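PDB 5HH7: origin of replication complex subunit 1B from Arabidopsis thaliana, which serves as an ORC1 subunit of the origin recognition complex, which binds replication origins, and reads the unmodified histone H3 tail through its BAH-PHD cassette. Local coordinates for residues 63-68 with 74-79; 168-173 with 198-203; 17-22 with 183-188. All blocks are in the same frame, centred on the assembly; numbering follows the deposited sequence.

The three contacts lie along the BAH-PHD cassette. Contact 1 (63-68 with 74-79) is the hairpin of the PHD finger, contact 2 (168-173 with 198-203) sits on the BAH domain where it faces that finger, and contact 3 (17-22 with 183-188) is at the far side of the BAH fold. The centres of contacts 1 and 2 are about 19 Å apart, yet the two touch: Glu66 OE2 and Arg172 NH1 form a salt bridge of 2.8 Å, and both contacts reach the bound H3 peptide. Contact 3 stays remote from the peptide-binding regions, its nearest atoms about 21 Å from contact 1 and about 17 Å from contact 2.

Contact 1: residues 63-68 with 74-79; sequences IMIECD and FHLKCL. With ZN (zinc ion), chain C; ZN (zinc ion), chain D.
Ile65 and Phe74 face each other as an antiparallel hydrogen-bonded pair, with Ile65 N to Phe74 O at 2.8 Å and Phe74 N to Ile65 O at 2.9 Å. A third bond, Leu76 N to Ile63 O at 3.0 Å, carries the pairing into the 3-10 turn. Met64 and His75 are the adjoining non-hydrogen-bonded pair. Met64 runs out straight from its strand (chi1 -177°) and bends at chi3, which brings CE to 3.4 Å from His75 NE2, while the other ring nitrogen, His75 ND1, binds one zinc ion. On the sheet face of Ile65, its CG2 packs against Leu76 CD2 at 3.7 Å, the two side chains crossing at about a right angle. Beyond the strand, Cys67 rests CB against Phe74 CE2 at 3.9 Å and gives SG to the second zinc ion, which Cys70, Cys93 and Cys96 also bind; Cys53, Cys56 and Cys78 complete the His75 site. The backbone of Met64 and Glu66 hydrogen-bonds the histone peptide, and Glu66 OE2 salt-bridges a basic peptide side chain and Arg172. This is the two-stranded hairpin at the core of the PHD finger's cross-brace, between its two zinc sites, with strand 64-66 serving the H3 tail.

Contact 2: residues 168-173 with 198-203; sequences HNLKRE and KEFSKA
Leu170 and Arg172, on a type I beta turn from Leu170 to Glu173, meet Phe200 of the short helix 197-200 across a wide backbone gap, the nearest CA atoms, of Arg172 and Phe200, being 9.8 Å apart. No hydrogen bond crosses it, and the aromatic side chain does the bridging. In Phe200 the first torsion is fully trans (chi1 179°), which directs the ring outward from the helix to the turn. Its rim atom CE2 meets Leu170 CD1 at 3.8 Å, and CZ comes to 4.2 Å from Arg172 CB. Both approaches to the ring are oblique. Leu212 of strand 210-218 touches Leu170 and Phe200 as well, adding a third apolar side chain to the cluster.

The turn is tied from inside by Glu173, whose OE1 accepts two bonds. Leu170 N reaches it at 3.1 Å on the anti lone pair, whereas Asn169 ND2 comes at 2.9 Å from above the carboxylate plane, 70° out of it. Glu173 N closes the turn on Leu170 O at 3.1 Å.

While Arg172 lends its CB to the ring, its extended chain carries the guanidinium onward to Val210 O and to the carboxylates of Asp208 and Glu66, the latter in the PHD finger. Ala203 O, at the end of the opposing segment, accepts a hydrogen bond from a basic side chain of the histone peptide. The contact divides its chemistry: a small apolar patch joins turn and helix within the BAH domain, Arg172 links that patch to the PHD finger through Glu66, Ala203 O binds the H3 tail, and Asn169 and Glu173 hold the turn.

Contact 3: residues 17-22 with 183-188; sequences NKVEFD and IEMECI
Met185 meets Phe21 through CB, SD and CE, and it is CB, not the sulfur, that sits over the centre of the ring face. CB stands 3.8 Å from the ring centroid and only 9° off the ring normal, a well-centred CH-pi contact. The sulfur is farther out, SD being 4.8 Å from the same centroid, and the Met-aromatic contact it makes is oblique. The pair joins the N-terminal hairpin of strands 18-21 and 24-27 to the curved beta sheet of the BAH domain, where strand 175-184 gives way to a 3-10 turn at 185-187 before strand 188-195 begins. The segments come from distant parts of the chain, 161 residues apart, and no hydrogen bond links them.

Phe21 reaches out from its strand with chi1 near trans (-170°), and its side chain and that of Met185 lie antiparallel, side by side. The far end of the ring reaches the main chain of the turn: Phe21 CE1 lies 3.6 Å from Met185 O, and Phe21 CZ lies 3.7 Å from Glu186 N, the latter obliquely placed. That same carbonyl oxygen, Met185 O, accepts the backbone bond from Ile188 N at 3.1 Å, within the turn.

Around this core, Phe26 of the partner strand touches both Phe21 and Met185, while Tyr148 and Leu139 of the neighbouring BAH strands each touch Val19 and Met185. Glu186 turns its carboxylate away from the ring, with OE1 in a salt bridge to Arg37, which also pairs with Glu184. On the hairpin side, Val19 CG1 approaches Met185 SD at 4.0 Å. The bend of Met185 at chi3 (73°) then folds the terminal methyl back to the root of the aromatic side chain, leaving Met185 CE 3.6 Å from Phe21 CB.

Contact 1: residues 63-68 with 74-79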
loop_
_atom_site.group_PDB
_atom_site.type_symbol
_atom_site.label_atom_id
_atom_site.label_comp_id
_atom_site.label_asym_id
_atom_site.label_seq_id
_atom_site.Cartn_x
_atom_site.Cartn_y
_atom_site.Cartn_z
ATOM N N ILE A 63 4.894 -18.155 -12.986
ATOM C CA ILE A 63 4.102 -17.348 -12.065
ATOM C C ILE A 63 4.723 -17.303 -10.673
ATOM O O ILE A 63 5.173 -18.321 -10.145
ATOM C CB ILE A 63 2.644 -17.862 -11.978
ATOM C CG1 ILE A 63 1.965 -17.748 -13.341
ATOM C CG2 ILE A 63 1.852 -17.086 -10.934
ATOM C CD1 ILE A 63 2.016 -16.352 -13.930
ATOM N N MET A 64 4.759 -16.107 -10.096
ATOM C CA MET A 64 5.301 -15.910 -8.764
ATOM C C MET A 64 4.180 -15.530 -7.810
ATOM O O MET A 64 3.376 -14.643 -8.108
ATOM C CB MET A 64 6.364 -14.813 -8.788
ATOM C CG MET A 64 7.052 -14.576 -7.454
ATOM S SD MET A 64 8.334 -13.306 -7.561
ATOM C CE MET A 64 9.430 -14.028 -8.780
ATOM N N ILE A 65 4.116 -16.203 -6.667
ATOM C CA ILE A 65 3.108 -15.866 -5.668
ATOM C C ILE A 65 3.721 -15.209 -4.439
ATOM O O ILE A 65 4.940 -15.188 -4.266
ATOM C CB ILE A 65 2.270 -17.087 -5.245
ATOM C CG1 ILE A 65 3.158 -18.160 -4.614
ATOM C CG2 ILE A 65 1.506 -17.645 -6.438
ATOM C CD1 ILE A 65 2.384 -19.331 -4.047
ATOM N N GLU A 66 2.852 -14.682 -3.587
ATOM C CA GLU A 66 3.260 -13.889 -2.443
ATOM C C GLU A 66 2.854 -14.588 -1.152
ATOM O O GLU A 66 1.718 -15.040 -1.014
ATOM C CB GLU A 66 2.589 -12.520 -2.533
ATOM C CG GLU A 66 2.821 -11.601 -1.354
ATOM C CD GLU A 66 2.209 -10.233 -1.586
ATOM O OE1 GLU A 66 1.055 -10.013 -1.157
ATOM O OE2 GLU A 66 2.878 -9.387 -2.216
ATOM N N CYS A 67 3.785 -14.684 -0.211
ATOM C CA CYS A 67 3.485 -15.302 1.073
ATOM C C CYS A 67 2.639 -14.364 1.926
ATOM O O CYS A 67 2.962 -13.188 2.052
ATOM C CB CYS A 67 4.774 -15.657 1.811
ATOM S SG CYS A 67 4.485 -16.156 3.507
ATOM N N ASP A 68 1.553 -14.885 2.498
ATOM C CA ASP A 68 0.673 -14.096 3.361
ATOM C C ASP A 68 1.417 -13.440 4.519
ATOM O O ASP A 68 1.024 -12.370 4.979
ATOM C CB ASP A 68 -0.447 -14.965 3.944
ATOM C CG ASP A 68 -1.474 -15.368 2.913
ATOM O OD1 ASP A 68 -1.481 -14.765 1.821
ATOM O OD2 ASP A 68 -2.279 -16.282 3.202
ATOM N N PHE A 74 7.696 -16.031 -4.537
ATOM C CA PHE A 74 8.106 -17.410 -4.785
ATOM C C PHE A 74 7.525 -17.926 -6.096
ATOM O O PHE A 74 6.314 -17.877 -6.302
ATOM C CB PHE A 74 7.649 -18.324 -3.641
ATOM C CG PHE A 74 8.177 -17.926 -2.290
ATOM C CD1 PHE A 74 9.349 -18.478 -1.797
ATOM C CD2 PHE A 74 7.496 -17.005 -1.507
ATOM C CE1 PHE A 74 9.833 -18.114 -0.555
ATOM C CE2 PHE A 74 7.978 -16.634 -0.268
ATOM C CZ PHE A 74 9.151 -17.189 0.208
ATOM N N HIS A 75 8.386 -18.417 -6.983
ATOM C CA HIS A 75 7.923 -19.091 -8.191
ATOM C C HIS A 75 7.171 -20.358 -7.795
ATOM O O HIS A 75 7.599 -21.079 -6.893
ATOM C CB HIS A 75 9.101 -19.458 -9.102
ATOM C CG HIS A 75 9.687 -18.294 -9.842
ATOM N ND1 HIS A 75 11.043 -18.142 -10.032
ATOM C CD2 HIS A 75 9.102 -17.238 -10.454
ATOM C CE1 HIS A 75 11.270 -17.033 -10.714
ATOM N NE2 HIS A 75 10.108 -16.469 -10.987
ATOM N N LEU A 76 6.052 -20.624 -8.464
ATOM C CA LEU A 76 5.285 -21.843 -8.222
ATOM C C LEU A 76 6.136 -23.085 -8.463
ATOM O O LEU A 76 6.124 -24.028 -7.670
ATOM C CB LEU A 76 4.053 -21.896 -9.128
ATOM C CG LEU A 76 2.918 -20.900 -8.883
ATOM C CD1 LEU A 76 1.854 -21.053 -9.959
ATOM C CD2 LEU A 76 2.313 -21.096 -7.499
ATOM N N LYS A 77 6.882 -23.068 -9.563
ATOM C CA LYS A 77 7.682 -24.211 -9.991
ATOM C C LYS A 77 8.859 -24.482 -9.062
ATOM O O LYS A 77 9.540 -25.496 -9.196
ATOM C CB LYS A 77 8.229 -23.962 -11.393
ATOM C CG LYS A 77 9.295 -22.878 -11.425
ATOM C CD LYS A 77 10.087 -22.910 -12.716
ATOM C CE LYS A 77 11.349 -22.074 -12.598
ATOM N NZ LYS A 77 12.246 -22.559 -11.514
ATOM N N CYS A 78 9.106 -23.567 -8.131
ATOM C CA CYS A 78 10.282 -23.666 -7.276
ATOM C C CYS A 78 9.943 -24.085 -5.853
ATOM O O CYS A 78 10.836 -24.325 -5.037
ATOM C CB CYS A 78 11.057 -22.352 -7.295
ATOM S SG CYS A 78 11.686 -21.951 -8.935
ATOM N N LEU A 79 8.651 -24.187 -5.565
ATOM C CA LEU A 79 8.202 -24.692 -4.275
ATOM C C LEU A 79 8.526 -26.185 -4.163
ATOM O O LEU A 79 8.779 -26.850 -5.169
ATOM C CB LEU A 79 6.702 -24.448 -4.102
ATOM C CG LEU A 79 6.254 -22.997 -4.306
ATOM C CD1 LEU A 79 4.756 -22.844 -4.123
ATOM C CD2 LEU A 79 6.999 -22.073 -3.366
HETATM ZN ZN ZN C . 12.340 -19.373 -8.147
HETATM ZN ZN ZN D . 6.958 -16.309 4.194
#

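Contact 2: residues 168-173 with 198-203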
loop_
_atom_site.group_PDB
_atom_site.type_symbol
_atom_site.label_atom_id
_atom_site.label_comp_id
_atom_site.label_asym_id
_atom_site.label_seq_id
_atom_site.Cartn_x
_atom_site.Cartn_y
_atom_site.Cartn_z
ATOM N N HIS A 168 -5.547 -10.752 14.476
ATOM C CA HIS A 168 -6.539 -10.712 13.402
ATOM C C HIS A 168 -6.175 -9.765 12.245
ATOM O O HIS A 168 -6.843 -9.766 11.211
ATOM C CB HIS A 168 -7.931 -10.374 13.953
ATOM C CG HIS A 168 -8.022 -9.017 14.575
ATOM N ND1 HIS A 168 -7.789 -8.795 15.916
ATOM C CD2 HIS A 168 -8.314 -7.807 14.040
ATOM C CE1 HIS A 168 -7.934 -7.509 16.180
ATOM N NE2 HIS A 168 -8.252 -6.888 15.058
ATOM N N ASN A 169 -5.124 -8.966 12.413
ATOM C CA ASN A 169 -4.675 -8.074 11.340
ATOM C C ASN A 169 -4.143 -8.855 10.145
ATOM O O ASN A 169 -3.628 -9.960 10.301
ATOM C CB ASN A 169 -3.562 -7.139 11.824
ATOM C CG ASN A 169 -4.079 -5.961 12.621
ATOM O OD1 ASN A 169 -3.502 -5.600 13.646
ATOM N ND2 ASN A 169 -5.159 -5.343 12.148
ATOM N N LEU A 170 -4.264 -8.276 8.954
ATOM C CA LEU A 170 -3.571 -8.804 7.784
ATOM C C LEU A 170 -2.307 -7.982 7.550
ATOM O O LEU A 170 -2.223 -6.828 7.978
ATOM C CB LEU A 170 -4.469 -8.773 6.543
ATOM C CG LEU A 170 -5.752 -9.607 6.601
ATOM C CD1 LEU A 170 -6.316 -9.819 5.200
ATOM C CD2 LEU A 170 -5.525 -10.937 7.302
ATOM N N LYS A 171 -1.325 -8.575 6.878
ATOM C CA LYS A 171 -0.054 -7.894 6.643
ATOM C C LYS A 171 -0.185 -6.648 5.765
ATOM O O LYS A 171 0.583 -5.698 5.907
ATOM C CB LYS A 171 0.980 -8.862 6.059
ATOM C CG LYS A 171 1.494 -9.880 7.065
ATOM C CD LYS A 171 2.241 -9.191 8.198
ATOM C CE LYS A 171 2.782 -10.203 9.200
ATOM N NZ LYS A 171 3.671 -9.564 10.208
ATOM N N ARG A 172 -1.164 -6.649 4.865
ATOM C CA ARG A 172 -1.383 -5.497 3.995
ATOM C C ARG A 172 -2.459 -4.548 4.523
ATOM O O ARG A 172 -3.012 -3.743 3.768
ATOM C CB ARG A 172 -1.726 -5.952 2.573
ATOM C CG ARG A 172 -0.542 -6.541 1.817
ATOM C CD ARG A 172 -0.948 -7.048 0.439
ATOM N NE ARG A 172 0.215 -7.338 -0.394
ATOM C CZ ARG A 172 0.853 -6.432 -1.129
ATOM N NH1 ARG A 172 1.903 -6.788 -1.861
ATOM N NH2 ARG A 172 0.440 -5.171 -1.136
ATOM N N GLU A 173 -2.748 -4.631 5.820
ATOM C CA GLU A 173 -3.827 -3.831 6.400
ATOM C C GLU A 173 -3.370 -2.462 6.901
ATOM O O GLU A 173 -2.332 -2.339 7.547
ATOM C CB GLU A 173 -4.542 -4.593 7.524
ATOM C CG GLU A 173 -5.754 -3.845 8.085
ATOM C CD GLU A 173 -6.589 -4.687 9.029
ATOM O OE1 GLU A 173 -6.131 -5.783 9.420
ATOM O OE2 GLU A 173 -7.714 -4.257 9.369
ATOM N N LYS A 198 -14.813 -5.811 1.386
ATOM C CA LYS A 198 -15.615 -6.479 0.368
ATOM C C LYS A 198 -14.880 -6.661 -0.958
ATOM O O LYS A 198 -15.262 -7.506 -1.770
ATOM C CB LYS A 198 -16.913 -5.706 0.121
ATOM C CG LYS A 198 -18.152 -6.333 0.734
ATOM C CD LYS A 198 -17.988 -6.589 2.220
ATOM C CE LYS A 198 -19.324 -6.962 2.856
ATOM N NZ LYS A 198 -20.360 -5.907 2.683
ATOM N N GLU A 199 -13.829 -5.875 -1.176
ATOM C CA GLU A 199 -13.139 -5.890 -2.463
ATOM C C GLU A 199 -11.670 -6.305 -2.382
ATOM O O GLU A 199 -11.003 -6.437 -3.408
ATOM C CB GLU A 199 -13.263 -4.521 -3.140
ATOM C CG GLU A 199 -14.700 -4.058 -3.308
ATOM C CD GLU A 199 -14.805 -2.701 -3.972
ATOM O OE1 GLU A 199 -13.756 -2.060 -4.191
ATOM O OE2 GLU A 199 -15.941 -2.276 -4.273
ATOM N N PHE A 200 -11.171 -6.526 -1.172
ATOM C CA PHE A 200 -9.754 -6.828 -0.991
ATOM C C PHE A 200 -9.326 -8.172 -1.581
ATOM O O PHE A 200 -8.339 -8.244 -2.314
ATOM C CB PHE A 200 -9.345 -6.745 0.484
ATOM C CG PHE A 200 -7.896 -7.081 0.727
ATOM C CD1 PHE A 200 -6.895 -6.209 0.325
ATOM C CD2 PHE A 200 -7.537 -8.272 1.344
ATOM C CE1 PHE A 200 -5.561 -6.516 0.536
ATOM C CE2 PHE A 200 -6.203 -8.584 1.560
ATOM C CZ PHE A 200 -5.215 -7.702 1.155
ATOM N N SER A 201 -10.057 -9.237 -1.262
ATOM C CA SER A 201 -9.651 -10.573 -1.698
ATOM C C SER A 201 -9.700 -10.707 -3.219
ATOM O O SER A 201 -8.897 -11.425 -3.814
ATOM C CB SER A 201 -10.502 -11.660 -1.034
ATOM O OG SER A 201 -11.773 -11.767 -1.648
ATOM N N LYS A 202 -10.636 -10.000 -3.844
ATOM C CA LYS A 202 -10.768 -10.032 -5.298
ATOM C C LYS A 202 -9.646 -9.268 -6.006
ATOM O O LYS A 202 -9.481 -9.377 -7.223
ATOM C CB LYS A 202 -12.142 -9.511 -5.726
ATOM C CG LYS A 202 -13.270 -10.481 -5.408
ATOM C CD LYS A 202 -14.643 -9.866 -5.626
ATOM C CE LYS A 202 -15.736 -10.851 -5.235
ATOM N NZ LYS A 202 -17.111 -10.314 -5.441
ATOM N N ALA A 203 -8.869 -8.510 -5.238
ATOM C CA ALA A 203 -7.738 -7.767 -5.789
ATOM C C ALA A 203 -6.422 -8.529 -5.636
ATOM O O ALA A 203 -5.345 -7.928 -5.657
ATOM C CB ALA A 203 -7.632 -6.401 -5.129
#

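Contact 3: residues 17-22 with 183-188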
loop_
_atom_site.group_PDB
_atom_site.type_symbol
_atom_site.label_atom_id
_atom_site.label_comp_id
_atom_site.label_asym_id
_atom_site.label_seq_id
_atom_site.Cartn_x
_atom_site.Cartn_y
_atom_site.Cartn_z
ATOM N N ASN A 17 -11.581 19.581 -7.739
ATOM C CA ASN A 17 -11.997 18.198 -7.560
ATOM C C ASN A 17 -10.907 17.266 -8.070
ATOM O O ASN A 17 -10.673 16.196 -7.507
ATOM C CB ASN A 17 -13.315 17.916 -8.278
ATOM C CG ASN A 17 -13.668 16.444 -8.279
ATOM O OD1 ASN A 17 -14.056 15.884 -7.252
ATOM N ND2 ASN A 17 -13.532 15.803 -9.434
ATOM N N LYS A 18 -10.237 17.682 -9.140
ATOM C CA LYS A 18 -9.106 16.920 -9.652
ATOM C C LYS A 18 -8.049 17.793 -10.323
ATOM O O LYS A 18 -8.346 18.871 -10.840
ATOM C CB LYS A 18 -9.568 15.804 -10.594
ATOM C CG LYS A 18 -10.293 16.272 -11.837
ATOM C CD LYS A 18 -10.684 15.083 -12.702
ATOM C CE LYS A 18 -11.465 15.519 -13.933
ATOM N NZ LYS A 18 -12.732 16.213 -13.569
ATOM N N VAL A 19 -6.813 17.304 -10.303
ATOM C CA VAL A 19 -5.662 18.049 -10.796
ATOM C C VAL A 19 -4.738 17.127 -11.582
ATOM O O VAL A 19 -4.422 16.022 -11.132
ATOM C CB VAL A 19 -4.848 18.651 -9.620
ATOM C CG1 VAL A 19 -3.508 19.191 -10.104
ATOM C CG2 VAL A 19 -5.641 19.736 -8.912
ATOM N N GLU A 20 -4.307 17.572 -12.756
ATOM C CA GLU A 20 -3.247 16.873 -13.470
ATOM C C GLU A 20 -1.899 17.413 -13.007
ATOM O O GLU A 20 -1.589 18.589 -13.201
ATOM C CB GLU A 20 -3.400 17.021 -14.983
ATOM C CG GLU A 20 -2.357 16.248 -15.776
ATOM C CD GLU A 20 -2.682 16.171 -17.256
ATOM O OE1 GLU A 20 -1.927 16.757 -18.062
ATOM O OE2 GLU A 20 -3.685 15.517 -17.614
ATOM N N PHE A 21 -1.110 16.551 -12.378
ATOM C CA PHE A 21 0.185 16.943 -11.839
ATOM C C PHE A 21 1.268 16.021 -12.389
ATOM O O PHE A 21 1.239 14.814 -12.146
ATOM C CB PHE A 21 0.159 16.886 -10.309
ATOM C CG PHE A 21 1.367 17.498 -9.656
ATOM C CD1 PHE A 21 2.451 16.710 -9.297
ATOM C CD2 PHE A 21 1.420 18.858 -9.399
ATOM C CE1 PHE A 21 3.564 17.270 -8.699
ATOM C CE2 PHE A 21 2.530 19.423 -8.798
ATOM C CZ PHE A 21 3.603 18.629 -8.448
ATOM N N ASP A 22 2.214 16.597 -13.125
ATOM C CA ASP A 22 3.262 15.829 -13.801
ATOM C C ASP A 22 2.676 14.726 -14.679
ATOM O O ASP A 22 3.114 13.576 -14.616
ATOM C CB ASP A 22 4.255 15.240 -12.795
ATOM C CG ASP A 22 5.145 16.294 -12.167
ATOM O OD1 ASP A 22 5.302 17.379 -12.766
ATOM O OD2 ASP A 22 5.691 16.032 -11.076
ATOM N N ILE A 183 0.112 19.088 2.427
ATOM C CA ILE A 183 1.285 18.490 1.808
ATOM C C ILE A 183 1.382 18.948 0.358
ATOM O O ILE A 183 0.393 18.923 -0.370
ATOM C CB ILE A 183 1.183 16.949 1.833
ATOM C CG1 ILE A 183 1.202 16.424 3.272
ATOM C CG2 ILE A 183 2.303 16.317 1.022
ATOM C CD1 ILE A 183 2.571 16.456 3.922
ATOM N N GLU A 184 2.567 19.377 -0.061
ATOM C CA GLU A 184 2.775 19.762 -1.452
ATOM C C GLU A 184 2.618 18.539 -2.351
ATOM O O GLU A 184 3.073 17.449 -2.003
ATOM C CB GLU A 184 4.162 20.377 -1.636
ATOM C CG GLU A 184 4.341 21.716 -0.944
ATOM C CD GLU A 184 5.788 22.001 -0.591
ATOM O OE1 GLU A 184 6.270 23.112 -0.898
ATOM O OE2 GLU A 184 6.440 21.117 0.004
ATOM N N MET A 185 1.973 18.719 -3.501
ATOM C CA MET A 185 1.761 17.613 -4.433
ATOM C C MET A 185 3.083 17.041 -4.936
ATOM O O MET A 185 3.149 15.890 -5.366
ATOM C CB MET A 185 0.887 18.045 -5.615
ATOM C CG MET A 185 -0.575 18.270 -5.259
ATOM S SD MET A 185 -1.642 18.305 -6.714
ATOM C CE MET A 185 -1.655 16.573 -7.165
ATOM N N GLU A 186 4.131 17.855 -4.870
ATOM C CA GLU A 186 5.478 17.422 -5.217
ATOM C C GLU A 186 5.945 16.271 -4.321
ATOM O O GLU A 186 6.815 15.488 -4.703
ATOM C CB GLU A 186 6.445 18.603 -5.104
ATOM C CG GLU A 186 7.864 18.309 -5.555
ATOM C CD GLU A 186 8.823 19.434 -5.219
ATOM O OE1 GLU A 186 8.361 20.584 -5.058
ATOM O OE2 GLU A 186 10.038 19.166 -5.103
ATOM N N CYS A 187 5.355 16.170 -3.133
ATOM C CA CYS A 187 5.732 15.130 -2.177
ATOM C C CYS A 187 5.044 13.791 -2.434
ATOM O O CYS A 187 5.382 12.787 -1.805
ATOM C CB CYS A 187 5.449 15.591 -0.746
ATOM S SG CYS A 187 6.400 17.038 -0.253
ATOM N N ILE A 188 4.076 13.779 -3.343
ATOM C CA ILE A 188 3.401 12.540 -3.715
ATOM C C ILE A 188 4.326 11.688 -4.574
ATOM O O ILE A 188 4.906 12.180 -5.537
ATOM C CB ILE A 188 2.112 12.813 -4.512
ATOM C CG1 ILE A 188 1.088 13.552 -3.647
ATOM C CG2 ILE A 188 1.528 11.506 -5.049
ATOM C CD1 ILE A 188 -0.121 14.041 -4.428
#